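PDB 1KA2: thermostable carboxypeptidase 1 from Pyrococcus furiosus, which releases amino acids one at a time from the C-terminus of peptides with broad specificity, as a homodimeric metallocarboxypeptidase that binds one cobalt ion per subunit. Local coordinates for residues I23-L34 with R46-S57. Sequence-based numbering, arbitrary orientation.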
loop_
_atom_site.group_PDB
_atom_site.type_symbol
_atom_site.label_atom_id
_atom_site.label_comp_id
_atom_site.label_asym_id
_atom_site.label_seq_id
_atom_site.Cartn_x
_atom_site.Cartn_y
_atom_site.Cartn_z
ATOM N N ILE A 23 9.611 -7.786 -5.151
ATOM C CA ILE A 23 8.595 -7.387 -6.115
ATOM C C ILE A 23 7.256 -7.971 -5.651
ATOM O O ILE A 23 6.227 -7.305 -5.734
ATOM C CB ILE A 23 8.940 -7.895 -7.539
ATOM C CG1 ILE A 23 10.218 -7.210 -8.026
ATOM C CG2 ILE A 23 7.803 -7.592 -8.511
ATOM C CD1 ILE A 23 10.667 -7.685 -9.392
ATOM N N GLY A 24 7.277 -9.203 -5.137
ATOM C CA GLY A 24 6.056 -9.839 -4.651
ATOM C C GLY A 24 5.472 -9.117 -3.444
ATOM O O GLY A 24 4.251 -8.956 -3.311
ATOM N N HIS A 25 6.347 -8.690 -2.542
ATOM C CA HIS A 25 5.907 -7.945 -1.374
ATOM C C HIS A 25 5.162 -6.740 -1.927
ATOM O O HIS A 25 4.044 -6.428 -1.525
ATOM C CB HIS A 25 7.115 -7.462 -0.590
ATOM C CG HIS A 25 6.766 -6.592 0.571
ATOM N ND1 HIS A 25 6.268 -7.095 1.753
ATOM C CD2 HIS A 25 6.841 -5.250 0.733
ATOM C CE1 HIS A 25 6.053 -6.098 2.596
ATOM N NE2 HIS A 25 6.394 -4.968 2.000
ATOM N N ALA A 26 5.800 -6.074 -2.879
ATOM C CA ALA A 26 5.217 -4.898 -3.506
ATOM C C ALA A 26 3.882 -5.235 -4.189
ATOM O O ALA A 26 2.916 -4.506 -4.033
ATOM C CB ALA A 26 6.206 -4.306 -4.506
ATOM N N GLN A 27 3.812 -6.343 -4.925
ATOM C CA GLN A 27 2.553 -6.705 -5.591
ATOM C C GLN A 27 1.406 -6.870 -4.593
ATOM O O GLN A 27 0.287 -6.435 -4.852
ATOM C CB GLN A 27 2.712 -7.998 -6.416
ATOM C CG GLN A 27 3.507 -7.858 -7.715
ATOM C CD GLN A 27 2.709 -7.248 -8.866
ATOM O OE1 GLN A 27 2.875 -7.638 -10.029
ATOM N NE2 GLN A 27 1.854 -6.286 -8.554
ATOM N N SER A 28 1.677 -7.496 -3.452
ATOM C CA SER A 28 0.647 -7.702 -2.427
ATOM C C SER A 28 0.117 -6.381 -1.889
ATOM O O SER A 28 -1.098 -6.182 -1.738
ATOM C CB SER A 28 1.209 -8.512 -1.256
ATOM O OG SER A 28 1.593 -9.810 -1.662
ATOM N N VAL A 29 1.038 -5.480 -1.578
ATOM C CA VAL A 29 0.658 -4.184 -1.056
ATOM C C VAL A 29 -0.207 -3.452 -2.077
ATOM O O VAL A 29 -1.200 -2.832 -1.722
ATOM C CB VAL A 29 1.907 -3.350 -0.706
ATOM C CG1 VAL A 29 1.498 -1.961 -0.261
ATOM C CG2 VAL A 29 2.665 -4.043 0.423
ATOM N N LEU A 30 0.170 -3.551 -3.345
ATOM C CA LEU A 30 -0.569 -2.916 -4.435
ATOM C C LEU A 30 -1.991 -3.444 -4.540
ATOM O O LEU A 30 -2.945 -2.670 -4.603
ATOM C CB LEU A 30 0.167 -3.152 -5.757
ATOM C CG LEU A 30 1.028 -2.009 -6.293
ATOM C CD1 LEU A 30 1.590 -1.196 -5.164
ATOM C CD2 LEU A 30 2.129 -2.576 -7.183
ATOM N N GLY A 31 -2.126 -4.771 -4.564
ATOM C CA GLY A 31 -3.437 -5.389 -4.664
ATOM C C GLY A 31 -4.299 -5.096 -3.462
ATOM O O GLY A 31 -5.473 -4.742 -3.595
ATOM N N TRP A 32 -3.725 -5.238 -2.274
ATOM C CA TRP A 32 -4.472 -4.957 -1.058
ATOM C C TRP A 32 -4.969 -3.517 -1.075
ATOM O O TRP A 32 -6.148 -3.243 -0.839
ATOM C CB TRP A 32 -3.576 -5.173 0.177
ATOM C CG TRP A 32 -4.228 -4.831 1.489
ATOM C CD1 TRP A 32 -5.073 -5.617 2.215
ATOM C CD2 TRP A 32 -4.103 -3.597 2.213
ATOM N NE1 TRP A 32 -5.486 -4.951 3.345
ATOM C CE2 TRP A 32 -4.903 -3.708 3.368
ATOM C CE3 TRP A 32 -3.389 -2.405 1.992
ATOM C CZ2 TRP A 32 -5.016 -2.672 4.310
ATOM C CZ3 TRP A 32 -3.500 -1.371 2.926
ATOM C CH2 TRP A 32 -4.306 -1.512 4.072
ATOM N N ASP A 33 -4.061 -2.588 -1.356
ATOM C CA ASP A 33 -4.423 -1.175 -1.358
ATOM C C ASP A 33 -5.473 -0.883 -2.423
ATOM O O ASP A 33 -6.400 -0.101 -2.200
ATOM C CB ASP A 33 -3.175 -0.300 -1.570
ATOM C CG ASP A 33 -3.520 1.159 -1.730
ATOM O OD1 ASP A 33 -3.617 1.632 -2.884
ATOM O OD2 ASP A 33 -3.727 1.820 -0.695
ATOM N N LEU A 34 -5.334 -1.519 -3.580
ATOM C CA LEU A 34 -6.310 -1.322 -4.639
ATOM C C LEU A 34 -7.715 -1.625 -4.107
ATOM O O LEU A 34 -8.640 -0.847 -4.336
ATOM C CB LEU A 34 -5.955 -2.201 -5.847
ATOM C CG LEU A 34 -6.993 -2.657 -6.887
ATOM C CD1 LEU A 34 -8.130 -1.692 -7.041
ATOM C CD2 LEU A 34 -6.270 -2.854 -8.208
ATOM N N ARG A 46 -2.487 2.214 -11.260
ATOM C CA ARG A 46 -2.214 1.049 -10.430
ATOM C C ARG A 46 -2.038 -0.158 -11.355
ATOM O O ARG A 46 -1.071 -0.914 -11.221
ATOM C CB ARG A 46 -3.373 0.807 -9.454
ATOM C CG ARG A 46 -3.228 -0.436 -8.545
ATOM C CD ARG A 46 -1.882 -0.475 -7.822
ATOM N NE ARG A 46 -1.649 0.779 -7.125
ATOM C CZ ARG A 46 -2.157 1.099 -5.941
ATOM N NH1 ARG A 46 -2.929 0.240 -5.285
ATOM N NH2 ARG A 46 -1.927 2.306 -5.435
ATOM N N SER A 47 -2.943 -0.301 -12.320
ATOM C CA SER A 47 -2.925 -1.427 -13.265
ATOM C C SER A 47 -1.643 -1.544 -14.078
ATOM O O SER A 47 -1.082 -2.631 -14.194
ATOM C CB SER A 47 -4.127 -1.344 -14.226
ATOM O OG SER A 47 -3.823 -0.535 -15.357
ATOM N N VAL A 48 -1.176 -0.438 -14.649
ATOM C CA VAL A 48 0.052 -0.477 -15.433
ATOM C C VAL A 48 1.229 -0.805 -14.515
ATOM O O VAL A 48 2.151 -1.514 -14.912
ATOM C CB VAL A 48 0.313 0.873 -16.146
ATOM C CG1 VAL A 48 -0.623 1.048 -17.322
ATOM C CG2 VAL A 48 0.094 1.994 -15.177
ATOM N N ALA A 49 1.206 -0.294 -13.291
ATOM C CA ALA A 49 2.293 -0.585 -12.347
ATOM C C ALA A 49 2.290 -2.081 -12.020
ATOM O O ALA A 49 3.337 -2.724 -11.987
ATOM C CB ALA A 49 2.139 0.241 -11.063
ATOM N N GLN A 50 1.106 -2.636 -11.779
ATOM C CA GLN A 50 1.004 -4.069 -11.485
ATOM C C GLN A 50 1.519 -4.878 -12.669
ATOM O O GLN A 50 2.217 -5.880 -12.491
ATOM C CB GLN A 50 -0.442 -4.455 -11.204
ATOM C CG GLN A 50 -0.952 -3.979 -9.879
ATOM C CD GLN A 50 -2.405 -4.323 -9.688
ATOM O OE1 GLN A 50 -3.247 -3.978 -10.523
ATOM N NE2 GLN A 50 -2.717 -4.999 -8.590
ATOM N N GLY A 51 1.190 -4.430 -13.880
ATOM C CA GLY A 51 1.632 -5.134 -15.073
ATOM C C GLY A 51 3.136 -5.106 -15.336
ATOM O O GLY A 51 3.738 -6.125 -15.682
ATOM N N GLU A 52 3.752 -3.941 -15.184
ATOM C CA GLU A 52 5.185 -3.827 -15.414
ATOM C C GLU A 52 5.960 -4.738 -14.456
ATOM O O GLU A 52 6.925 -5.391 -14.859
ATOM C CB GLU A 52 5.624 -2.373 -15.234
ATOM C CG GLU A 52 5.121 -1.409 -16.295
ATOM C CD GLU A 52 5.718 -1.685 -17.677
ATOM O OE1 GLU A 52 6.852 -2.194 -17.761
ATOM O OE2 GLU A 52 5.058 -1.381 -18.685
ATOM N N LEU A 53 5.528 -4.783 -13.193
ATOM C CA LEU A 53 6.176 -5.614 -12.179
ATOM C C LEU A 53 6.020 -7.103 -12.453
ATOM O O LEU A 53 6.946 -7.873 -12.210
ATOM C CB LEU A 53 5.624 -5.294 -10.780
ATOM C CG LEU A 53 5.947 -3.886 -10.267
ATOM C CD1 LEU A 53 5.278 -3.636 -8.921
ATOM C CD2 LEU A 53 7.463 -3.737 -10.167
ATOM N N SER A 54 4.856 -7.519 -12.947
ATOM C CA SER A 54 4.651 -8.938 -13.245
ATOM C C SER A 54 5.608 -9.365 -14.337
ATOM O O SER A 54 6.170 -10.458 -14.282
ATOM C CB SER A 54 3.218 -9.219 -13.698
ATOM O OG SER A 54 2.350 -9.279 -12.583
ATOM N N VAL A 55 5.798 -8.509 -15.334
ATOM C CA VAL A 55 6.729 -8.847 -16.396
ATOM C C VAL A 55 8.161 -8.822 -15.856
ATOM O O VAL A 55 8.993 -9.635 -16.244
ATOM C CB VAL A 55 6.624 -7.870 -17.589
ATOM C CG1 VAL A 55 7.761 -8.126 -18.572
ATOM C CG2 VAL A 55 5.273 -8.049 -18.291
ATOM N N LEU A 56 8.441 -7.897 -14.945
ATOM C CA LEU A 56 9.780 -7.788 -14.390
ATOM C C LEU A 56 10.073 -9.031 -13.572
ATOM O O LEU A 56 11.143 -9.638 -13.685
ATOM C CB LEU A 56 9.889 -6.549 -13.493
ATOM C CG LEU A 56 11.241 -5.828 -13.421
ATOM C CD1 LEU A 56 11.223 -4.859 -12.233
ATOM C CD2 LEU A 56 12.378 -6.830 -13.279
ATOM N N SER A 57 9.102 -9.404 -12.750
ATOM C CA SER A 57 9.213 -10.568 -11.886
ATOM C C SER A 57 9.530 -11.835 -12.691
ATOM O O SER A 57 10.490 -12.550 -12.389
ATOM C CB SER A 57 7.908 -10.743 -11.113
ATOM O OG SER A 57 8.109 -11.552 -9.977
HETATM O O HOH W 1 -0.587 -6.090 -7.542
#
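Arg-46 reaches across to Asp-33 and Leu-34 near one end of an antiparallel helical hairpin of helices 8-36 and 43-61; segments 23-34 and 46-57 run at 157°, their axes approaching to 10.3 Å. The salt bridge is end-on: NH1 and NH2 of Arg-46 both grip Asp-33 OD1, and NH1, 2.9 Å from OD1, donates to the anti lone pair of that oxygen. OD1 lies in the guanidinium plane, but the carboxylate is turned 44° from it. Bends at chi2 and chi3 curl the arginine chain over Leu-30, whose CG meets Arg-46 CD at 3.6 Å; NH1 adds a weak bond to Leu-30 O. Both charged groups also serve the dimer, Arg-46 NE bonding His-25 NE2 of the second subunit and Asp-33 OD2 pairing with Arg-250 of that subunit. A methionine in place of Arg-46 would probably leave Asp-33 OD1 without its two donors and His-25 of the second subunit without its mate.

Apolar side chains pack alongside, toward the Leu-53 end. Leu-30 CD2 meets Leu-53 CD1 at 3.7 Å, the two side chains nearly at right angles, while the branches of Ile-23 divide: CG2 rests against Leu-53 CB and CD1 touches Leu-56 CD1 at 4.0 Å.

Along the more polar flank, Gln-50 is a knob among Gln-27, Leu-30, Gly-31 and Leu-34. Its NE2 comes up to Gly-31 CA, and one water ties the helices together, accepting from Gln-50 NE2 at 2.6 Å and donating to Gln-27 O at 2.8 Å.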